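Local coordinates for protein L-ribulose 3-epimerase (Mesorhizobium loti, PDB 3VYL) that catalyses the epimerisation of ketoses at C3, L-ribulose foremost, in a TIM barrel that binds manganese, at residues Glu135-Ala139 with Ala140-Leu144; Ala223-Phe226 with Asp227-Ala231; Glu241-Ser245 with Glu246-Glu250; Ala288-Ser292 with Ala293-Pro297. All blocks are in the same frame, centred on the assembly; numbering follows the deposited sequence.

Contact 1 (Glu135-Ala139 with Ala140-Leu144); sequences ETAKA and AGVTL
A137 meets V142 twice, through backbone and side chain. Its carbonyl O takes the N-H of V142 at 2.9 Å, the donor standing above the carbonyl plane, while A137 CB lies 3.6 Å from V142 CG2. The second bond of this Schellman motif runs from G141 N to K138 O, 2.7 Å long, and G141 turns the chain out of the helix with a positive phi of 75°. A140 N still makes a helical bond to T136 O at 3.1 Å. V142 sets CG1 anti to its own carbonyl carbon (chi1 -59°), which puts CG2 between backbone N and carbonyl carbon, and it is this inner branch that rests against A137. L144 comes to the same methyl from further along: the CD2 branch ends 3.9 Å from A137 CB, so one small side chain receives two branched ones. K138 points its CB away from 140-144, and its NZ forms a salt bridge with D173. The bend belongs to a beta-alpha-beta unit, passing from helix 120-139 into strand 143-147. Helix 78-98 covers A137, A140 and V142 through I92, L144 packs back on L130 and A134 of helix 120-139, and T143 is bonded through its backbone to R101 and V103.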
loop_
_atom_site.group_PDB
_atom_site.type_symbol
_atom_site.label_atom_id
_atom_site.label_comp_id
_atom_site.label_asym_id
_atom_site.label_seq_id
_atom_site.Cartn_x
_atom_site.Cartn_y
_atom_site.Cartn_z
ATOM N N GLU A 135 -29.484 27.384 -10.434
ATOM C CA GLU A 135 -30.939 27.569 -10.466
ATOM C C GLU A 135 -31.519 27.123 -11.804
ATOM O O GLU A 135 -32.525 26.401 -11.834
ATOM C CB GLU A 135 -31.344 29.014 -10.146
ATOM C CG GLU A 135 -30.983 29.496 -8.742
ATOM C CD GLU A 135 -31.322 28.486 -7.647
ATOM O OE1 GLU A 135 -32.455 27.934 -7.643
ATOM O OE2 GLU A 135 -30.448 28.245 -6.782
ATOM N N THR A 136 -30.872 27.531 -12.901
ATOM C CA THR A 136 -31.276 27.107 -14.242
ATOM C C THR A 136 -31.256 25.591 -14.307
ATOM O O THR A 136 -32.182 24.968 -14.837
ATOM C CB THR A 136 -30.334 27.654 -15.332
ATOM O OG1 THR A 136 -30.415 29.082 -15.378
ATOM C CG2 THR A 136 -30.690 27.081 -16.702
ATOM N N ALA A 137 -30.196 25.008 -13.754
ATOM C CA ALA A 137 -30.020 23.562 -13.758
ATOM C C ALA A 137 -31.116 22.855 -12.948
ATOM O O ALA A 137 -31.681 21.845 -13.400
ATOM C CB ALA A 137 -28.629 23.202 -13.242
ATOM N N LYS A 138 -31.426 23.395 -11.770
ATOM C CA LYS A 138 -32.479 22.823 -10.925
ATOM C C LYS A 138 -33.796 22.735 -11.700
ATOM O O LYS A 138 -34.372 21.650 -11.835
ATOM C CB LYS A 138 -32.666 23.636 -9.634
ATOM C CG LYS A 138 -33.376 22.869 -8.526
ATOM C CD LYS A 138 -33.834 23.767 -7.388
ATOM C CE LYS A 138 -32.695 24.108 -6.436
ATOM N NZ LYS A 138 -33.186 24.508 -5.087
ATOM N N ALA A 139 -34.234 23.885 -12.221
ATOM C CA ALA A 139 -35.436 23.979 -13.053
ATOM C C ALA A 139 -35.455 22.935 -14.163
ATOM O O ALA A 139 -36.514 22.379 -14.477
ATOM C CB ALA A 139 -35.591 25.378 -13.625
ATOM N N ALA A 140 -34.290 22.642 -14.739
ATOM C CA ALA A 140 -34.216 21.638 -15.798
ATOM C C ALA A 140 -34.145 20.197 -15.278
ATOM O O ALA A 140 -34.112 19.247 -16.061
ATOM C CB ALA A 140 -33.059 21.941 -16.736
ATOM N N GLY A 141 -34.144 20.040 -13.955
ATOM C CA GLY A 141 -34.079 18.717 -13.316
ATOM C C GLY A 141 -32.696 18.088 -13.386
ATOM O O GLY A 141 -32.567 16.884 -13.637
ATOM N N VAL A 142 -31.663 18.912 -13.188
ATOM C CA VAL A 142 -30.266 18.466 -13.276
ATOM C C VAL A 142 -29.362 19.103 -12.225
ATOM O O VAL A 142 -29.520 20.266 -11.856
ATOM C CB VAL A 142 -29.631 18.663 -14.687
ATOM C CG1 VAL A 142 -30.410 17.915 -15.767
ATOM C CG2 VAL A 142 -29.456 20.134 -15.030
ATOM N N THR A 143 -28.399 18.324 -11.755
ATOM C CA THR A 143 -27.428 18.797 -10.764
ATOM C C THR A 143 -26.168 19.326 -11.452
ATOM O O THR A 143 -25.839 18.896 -12.558
ATOM C CB THR A 143 -27.040 17.642 -9.835
ATOM O OG1 THR A 143 -26.646 16.513 -10.635
ATOM C CG2 THR A 143 -28.230 17.244 -8.971
ATOM N N LEU A 144 -25.485 20.275 -10.824
ATOM C CA LEU A 144 -24.156 20.685 -11.287
ATOM C C LEU A 144 -23.066 20.050 -10.408
ATOM O O LEU A 144 -23.018 20.268 -9.189
ATOM C CB LEU A 144 -23.989 22.213 -11.290
ATOM C CG LEU A 144 -24.777 23.209 -12.163
ATOM C CD1 LEU A 144 -24.219 24.614 -11.957
ATOM C CD2 LEU A 144 -24.813 22.861 -13.648
#

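Contact 2 (Ala223-Phe226 with Asp227-Ala231); sequences AAIF and DALTA
The carbonyl O of F226 is gripped twice by T230, by the backbone N at 3.0 Å and by the hydroxyl OG1 at 2.7 Å, the two donors arriving from opposite faces of the carbonyl plane. T230 can do this because OG1 sits beside its own backbone N, anti to the carbonyl carbon (chi1 -57°), and so folds back over the preceding turn. The bonds D227 N to A223 O (2.9 Å), A228 N to A224 O and L229 N to I225 O continue the alpha-helical pattern. On the buried flank I225 and L229, one turn apart, come together loosely, CG2 to CD1 at 4.4 Å. D227 turns CG anti to its carbonyl carbon, and OD1 forms a salt bridge with K287 of helix 266-292. A serine in its place would probably leave the ammonium of K287 without its charged mate and weaken the tie between the two helices. F226 also faces helix 266-292, against L281 and A284. The outer helix 222-231 is thus held to helix 266-292 by charge and apolar contact and rests on helix 191-197 through I225 and A228, while the T230 hydroxyl spends its proton within the helix.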
loop_
_atom_site.group_PDB
_atom_site.type_symbol
_atom_site.label_atom_id
_atom_site.label_comp_id
_atom_site.label_asym_id
_atom_site.label_seq_id
_atom_site.Cartn_x
_atom_site.Cartn_y
_atom_site.Cartn_z
ATOM N N ALA A 223 -8.211 0.065 -3.750
ATOM C CA ALA A 223 -8.888 -0.544 -2.607
ATOM C C ALA A 223 -9.166 0.534 -1.582
ATOM O O ALA A 223 -10.277 0.617 -1.062
ATOM C CB ALA A 223 -8.081 -1.685 -2.015
ATOM N N ALA A 224 -8.190 1.403 -1.336
ATOM C CA ALA A 224 -8.387 2.502 -0.394
ATOM C C ALA A 224 -9.526 3.420 -0.834
ATOM O O ALA A 224 -10.222 3.993 -0.000
ATOM C CB ALA A 224 -7.104 3.287 -0.216
ATOM N N ILE A 225 -9.713 3.544 -2.148
ATOM C CA ILE A 225 -10.733 4.418 -2.728
ATOM C C ILE A 225 -12.121 3.784 -2.631
ATOM O O ILE A 225 -13.096 4.449 -2.279
ATOM C CB ILE A 225 -10.386 4.787 -4.192
ATOM C CG1 ILE A 225 -9.148 5.692 -4.223
ATOM C CG2 ILE A 225 -11.550 5.480 -4.880
ATOM C CD1 ILE A 225 -8.630 6.017 -5.611
ATOM N N PHE A 226 -12.211 2.499 -2.943
ATOM C CA PHE A 226 -13.480 1.787 -2.816
ATOM C C PHE A 226 -13.912 1.688 -1.347
ATOM O O PHE A 226 -15.108 1.813 -1.041
ATOM C CB PHE A 226 -13.410 0.413 -3.487
ATOM C CG PHE A 226 -13.107 0.473 -4.970
ATOM C CD1 PHE A 226 -13.677 1.453 -5.782
ATOM C CD2 PHE A 226 -12.276 -0.470 -5.560
ATOM C CE1 PHE A 226 -13.406 1.494 -7.147
ATOM C CE2 PHE A 226 -12.004 -0.442 -6.919
ATOM C CZ PHE A 226 -12.568 0.541 -7.716
ATOM N N ASP A 227 -12.930 1.498 -0.456
ATOM C CA ASP A 227 -13.141 1.526 1.000
ATOM C C ASP A 227 -13.668 2.869 1.496
ATOM O O ASP A 227 -14.550 2.902 2.353
ATOM C CB ASP A 227 -11.842 1.217 1.756
ATOM C CG ASP A 227 -11.485 -0.245 1.752
ATOM O OD1 ASP A 227 -10.412 -0.562 2.283
ATOM O OD2 ASP A 227 -12.242 -1.089 1.232
ATOM N N ALA A 228 -13.121 3.970 0.985
ATOM C CA ALA A 228 -13.585 5.308 1.383
ATOM C C ALA A 228 -15.024 5.591 0.913
ATOM O O ALA A 228 -15.861 5.994 1.719
ATOM C CB ALA A 228 -12.630 6.386 0.901
ATOM N N LEU A 229 -15.312 5.356 -0.375
ATOM C CA LEU A 229 -16.681 5.476 -0.914
ATOM C C LEU A 229 -17.653 4.654 -0.094
ATOM O O LEU A 229 -18.740 5.132 0.243
ATOM C CB LEU A 229 -16.762 5.035 -2.388
ATOM C CG LEU A 229 -15.948 5.858 -3.386
ATOM C CD1 LEU A 229 -15.941 5.216 -4.748
ATOM C CD2 LEU A 229 -16.435 7.291 -3.473
ATOM N N THR A 230 -17.247 3.425 0.235
ATOM C CA THR A 230 -18.078 2.517 1.019
ATOM C C THR A 230 -18.230 3.003 2.463
ATOM O O THR A 230 -19.308 2.894 3.042
ATOM C CB THR A 230 -17.511 1.092 1.001
ATOM O OG1 THR A 230 -17.398 0.639 -0.358
ATOM C CG2 THR A 230 -18.381 0.127 1.821
ATOM N N ALA A 231 -17.167 3.559 3.039
ATOM C CA ALA A 231 -17.271 4.089 4.391
ATOM C C ALA A 231 -18.290 5.208 4.451
ATOM O O ALA A 231 -19.010 5.325 5.429
ATOM C CB ALA A 231 -15.925 4.574 4.897
#

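Contact 3 (Glu241-Ser245 with Glu246-Glu250); sequences ESFSS and EIVDE. With MN (manganese (II) ion), chain I.
Two successive backbone N-H groups converge on one carbonyl, S244 O, which accepts from I247 N at 2.8 Å and from V248 N at 3.0 Å. The first closes a beta turn over S245 and E246, the second a wider alpha turn, in the loop after strand 238-240 of the TIM barrel. The V248 bond is nearly linear (170°) and points almost straight at the carbonyl; I247 N stands above the carbonyl plane. S244 OG, swung anti to its backbone N (chi1 156°), adds a weak bond to E246 N, as in an ST turn. V248 CG1 meets F243 CD1 at 4.1 Å, the two side chains crossing at about a right angle, and the F243 ring makes an edge-to-face pair with H7. At the head of the loop the extended chain of E241 carries its carboxylate to the manganese, completing the site with E147, D180 and H206. OE2 binds the metal at 2.4 Å, and OE1 accepts from a metal-bound water. At the other end D249 is the N-cap of helix 250-255, its OD2 bonded to N251 N. A second water donates to both S245 O and V248 O, at 2.6 Å and 2.8 Å.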
loop_
_atom_site.group_PDB
_atom_site.type_symbol
_atom_site.label_atom_id
_atom_site.label_comp_id
_atom_site.label_asym_id
_atom_site.label_seq_id
_atom_site.Cartn_x
_atom_site.Cartn_y
_atom_site.Cartn_z
ATOM N N GLU A 241 -12.717 6.243 -16.980
ATOM C CA GLU A 241 -12.171 7.300 -17.844
ATOM C C GLU A 241 -10.744 6.907 -18.278
ATOM O O GLU A 241 -9.896 6.581 -17.450
ATOM C CB GLU A 241 -12.167 8.633 -17.078
ATOM C CG GLU A 241 -12.120 9.904 -17.916
ATOM C CD GLU A 241 -11.996 11.185 -17.082
ATOM O OE1 GLU A 241 -12.028 12.284 -17.669
ATOM O OE2 GLU A 241 -11.863 11.134 -15.848
ATOM N N SER A 242 -10.526 6.764 -19.573
ATOM C CA SER A 242 -9.217 6.503 -20.147
ATOM C C SER A 242 -9.212 6.984 -21.580
ATOM O O SER A 242 -10.131 6.733 -22.291
ATOM C CB SER A 242 -8.942 5.021 -20.088
ATOM O OG SER A 242 -7.655 4.698 -20.477
ATOM N N PHE A 243 -8.173 7.651 -22.037
ATOM C CA PHE A 243 -8.205 8.184 -23.394
ATOM C C PHE A 243 -7.025 7.736 -24.257
ATOM O O PHE A 243 -5.968 7.324 -23.733
ATOM C CB PHE A 243 -8.350 9.714 -23.370
ATOM C CG PHE A 243 -9.570 10.211 -22.615
ATOM C CD1 PHE A 243 -10.857 9.746 -22.931
ATOM C CD2 PHE A 243 -9.438 11.156 -21.598
ATOM C CE1 PHE A 243 -11.974 10.208 -22.239
ATOM C CE2 PHE A 243 -10.553 11.623 -20.911
ATOM C CZ PHE A 243 -11.818 11.155 -21.233
ATOM N N SER A 244 -7.238 7.793 -25.575
ATOM C CA SER A 244 -6.233 7.449 -26.588
ATOM C C SER A 244 -6.116 8.546 -27.631
ATOM O O SER A 244 -7.129 8.999 -28.194
ATOM C CB SER A 244 -6.595 6.136 -27.293
ATOM O OG SER A 244 -6.002 6.043 -28.586
ATOM N N SER A 245 -4.870 8.949 -27.885
ATOM C CA SER A 245 -4.498 9.903 -28.943
ATOM C C SER A 245 -5.193 9.564 -30.262
ATOM O O SER A 245 -5.660 10.452 -30.979
ATOM C CB SER A 245 -2.978 9.871 -29.146
ATOM O OG SER A 245 -2.486 11.065 -29.714
ATOM N N GLU A 246 -5.287 8.285 -30.538
ATOM C CA GLU A 246 -5.909 7.756 -31.717
ATOM C C GLU A 246 -7.373 8.066 -31.815
ATOM O O GLU A 246 -7.891 8.205 -32.887
ATOM C CB GLU A 246 -5.701 6.271 -31.760
ATOM C CG GLU A 246 -4.248 5.861 -31.898
ATOM C CD GLU A 246 -3.565 6.502 -33.067
ATOM O OE1 GLU A 246 -2.445 6.114 -33.403
ATOM O OE2 GLU A 246 -4.148 7.417 -33.643
ATOM N N ILE A 247 -8.068 8.086 -30.702
ATOM C CA ILE A 247 -9.491 8.329 -30.721
ATOM C C ILE A 247 -9.990 9.743 -30.420
ATOM O O ILE A 247 -10.904 10.223 -31.043
ATOM C CB ILE A 247 -10.175 7.335 -29.803
ATOM C CG1 ILE A 247 -9.915 5.944 -30.310
ATOM C CG2 ILE A 247 -11.650 7.597 -29.754
ATOM C CD1 ILE A 247 -10.081 4.888 -29.264
ATOM N N VAL A 248 -9.402 10.419 -29.460
ATOM C CA VAL A 248 -9.886 11.744 -29.138
ATOM C C VAL A 248 -9.476 12.803 -30.135
ATOM O O VAL A 248 -8.618 12.597 -30.946
ATOM C CB VAL A 248 -9.611 12.165 -27.683
ATOM C CG1 VAL A 248 -10.224 11.173 -26.736
ATOM C CG2 VAL A 248 -8.136 12.324 -27.410
ATOM N N ASP A 249 -10.166 13.920 -30.108
ATOM C CA ASP A 249 -9.876 15.016 -30.988
ATOM C C ASP A 249 -8.758 15.877 -30.486
ATOM O O ASP A 249 -8.592 16.056 -29.313
ATOM C CB ASP A 249 -11.089 15.872 -31.119
ATOM C CG ASP A 249 -11.191 16.793 -30.030
ATOM O OD1 ASP A 249 -12.096 16.626 -29.208
ATOM O OD2 ASP A 249 -10.311 17.658 -29.958
ATOM N N GLU A 250 -8.019 16.449 -31.411
ATOM C CA GLU A 250 -6.760 17.116 -31.084
ATOM C C GLU A 250 -6.815 18.146 -29.963
ATOM O O GLU A 250 -5.792 18.403 -29.337
ATOM C CB GLU A 250 -6.149 17.739 -32.337
ATOM C CG GLU A 250 -5.245 16.789 -33.101
ATOM C CD GLU A 250 -4.835 17.340 -34.455
ATOM O OE1 GLU A 250 -5.737 17.606 -35.284
ATOM O OE2 GLU A 250 -3.614 17.502 -34.692
HETATM MN MN MN I . -12.418 13.328 -15.106
HETATM O O HOH W 1 -11.392 14.699 -16.744
HETATM O O HOH W 2 -5.828 13.010 -30.704
#

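Contact 4 (Ala288-Ser292 with Ala293-Pro297); sequences AELVS and ARHKP
Between L290 and A293 the backbone supplies the polar link: A293 N donates to L290 O over 2.8 Å, from well above the carbonyl plane, closing a turn through V291 and S292. The van der Waals contacts gather round the imidazole of H295. L290 swings CG anti to its backbone N (chi1 -175°) and sends CD1 forward along the chain, where it comes in the ring plane to the edge of H295, 3.6 Å from CE1. A293 CB lies over one face of the same ring, offset toward its rim. H295 has a positive phi (49°), and the end of its side chain comes back toward L290. These residues join helix 266-292, the last helix of the TIM-barrel chain, to the C-terminal tail, away from the metal site. Contacts between subunits complete the surroundings. K296 forms a salt bridge with D169 and a cation-pi contact with W123, both of the second subunit, whose Q162 also bonds H295 O. L290 packs on H211 of the third subunit, and H295 on R260 of that same subunit.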
loop_
_atom_site.group_PDB
_atom_site.type_symbol
_atom_site.label_atom_id
_atom_site.label_comp_id
_atom_site.label_asym_id
_atom_site.label_seq_id
_atom_site.Cartn_x
_atom_site.Cartn_y
_atom_site.Cartn_z
ATOM N N ALA A 288 -16.107 -4.104 4.780
ATOM C CA ALA A 288 -16.676 -3.126 5.714
ATOM C C ALA A 288 -17.720 -3.759 6.634
ATOM O O ALA A 288 -17.988 -3.251 7.728
ATOM C CB ALA A 288 -17.267 -1.948 4.958
ATOM N N GLU A 289 -18.302 -4.861 6.169
ATOM C CA GLU A 289 -19.245 -5.650 6.941
ATOM C C GLU A 289 -18.509 -6.561 7.912
ATOM O O GLU A 289 -18.959 -6.754 9.043
ATOM C CB GLU A 289 -20.115 -6.494 6.016
ATOM C CG GLU A 289 -21.214 -5.705 5.318
ATOM C CD GLU A 289 -22.060 -6.568 4.399
ATOM O OE1 GLU A 289 -22.593 -6.032 3.401
ATOM O OE2 GLU A 289 -22.184 -7.786 4.667
ATOM N N LEU A 290 -17.387 -7.130 7.462
ATOM C CA LEU A 290 -16.550 -7.961 8.326
ATOM C C LEU A 290 -16.065 -7.166 9.551
ATOM O O LEU A 290 -16.195 -7.636 10.698
ATOM C CB LEU A 290 -15.372 -8.553 7.553
ATOM C CG LEU A 290 -14.464 -9.538 8.299
ATOM C CD1 LEU A 290 -15.250 -10.682 8.936
ATOM C CD2 LEU A 290 -13.401 -10.086 7.370
ATOM N N VAL A 291 -15.546 -5.963 9.294
ATOM C CA VAL A 291 -15.073 -5.061 10.340
ATOM C C VAL A 291 -16.043 -5.029 11.514
ATOM O O VAL A 291 -15.642 -5.228 12.668
ATOM C CB VAL A 291 -14.902 -3.618 9.819
ATOM C CG1 VAL A 291 -14.545 -2.678 10.959
ATOM C CG2 VAL A 291 -13.830 -3.555 8.744
ATOM N N SER A 292 -17.317 -4.785 11.194
ATOM C CA SER A 292 -18.401 -4.696 12.176
ATOM C C SER A 292 -18.877 -6.021 12.783
ATOM O O SER A 292 -19.585 -6.004 13.781
ATOM C CB SER A 292 -19.598 -3.981 11.555
ATOM O OG SER A 292 -19.549 -2.599 11.834
ATOM N N ALA A 293 -18.516 -7.158 12.195
ATOM C CA ALA A 293 -19.082 -8.424 12.665
ATOM C C ALA A 293 -18.785 -8.662 14.146
ATOM O O ALA A 293 -17.625 -8.623 14.580
ATOM C CB ALA A 293 -18.604 -9.590 11.818
ATOM N N ARG A 294 -19.840 -8.891 14.923
ATOM C CA ARG A 294 -19.697 -9.103 16.360
ATOM C C ARG A 294 -18.962 -10.399 16.701
ATOM O O ARG A 294 -18.181 -10.431 17.651
ATOM C CB ARG A 294 -21.052 -9.012 17.061
ATOM C CG ARG A 294 -21.526 -7.575 17.252
ATOM C CD ARG A 294 -22.977 -7.487 17.702
ATOM N NE ARG A 294 -23.132 -7.651 19.146
ATOM C CZ ARG A 294 -23.447 -8.797 19.750
ATOM N NH1 ARG A 294 -23.566 -8.834 21.070
ATOM N NH2 ARG A 294 -23.638 -9.907 19.041
ATOM N N HIS A 295 -19.192 -11.444 15.913
ATOM C CA HIS A 295 -18.539 -12.752 16.086
ATOM C C HIS A 295 -18.562 -13.321 17.490
ATOM O O HIS A 295 -17.592 -13.917 17.947
ATOM C CB HIS A 295 -17.116 -12.728 15.539
ATOM C CG HIS A 295 -17.036 -12.746 14.033
ATOM N ND1 HIS A 295 -16.170 -11.971 13.343
ATOM C CD2 HIS A 295 -17.751 -13.474 13.087
ATOM C CE1 HIS A 295 -16.321 -12.201 12.026
ATOM N NE2 HIS A 295 -17.291 -13.119 11.872
ATOM N N LYS A 296 -19.686 -13.141 18.173
ATOM C CA LYS A 296 -19.947 -13.717 19.489
ATOM C C LYS A 296 -20.284 -15.209 19.353
ATOM O O LYS A 296 -20.963 -15.594 18.397
ATOM C CB LYS A 296 -21.145 -12.982 20.067
ATOM C CG LYS A 296 -21.232 -12.906 21.575
ATOM C CD LYS A 296 -22.150 -11.748 21.948
ATOM C CE LYS A 296 -23.095 -12.119 23.081
ATOM N NZ LYS A 296 -22.375 -12.582 24.298
ATOM N N PRO A 297 -19.817 -16.064 20.292
ATOM C CA PRO A 297 -20.220 -17.480 20.212
ATOM C C PRO A 297 -21.665 -17.723 20.670
ATOM O O PRO A 297 -22.281 -16.941 21.419
ATOM C CB PRO A 297 -19.238 -18.196 21.154
ATOM C CG PRO A 297 -18.196 -17.183 21.511
ATOM C CD PRO A 297 -18.861 -15.840 21.385
ATOM O OXT PRO A 297 -22.252 -18.735 20.280
#

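The four contacts lie in series along the chain. Contacts 1 and 2 are partly buried and belong to beta-alpha-beta units of the barrel, one at the exit of a helix, the other within one. Contact 3 is partly buried too, but irregular, and holds a metal ligand; it lies on the opposite side of the chain's centre from contact 1, their centres about 30 Å apart. Contact 4 is a surface feature, its centre about 35 Å from the centre of the chain. Contacts 2 and 4 alone touch, T230 CG2 lying 3.9 Å from A288 CB, where helix 222-231 packs on helix 266-292. Contact 3 adds manganese and water, contact 4 partners in other subunits.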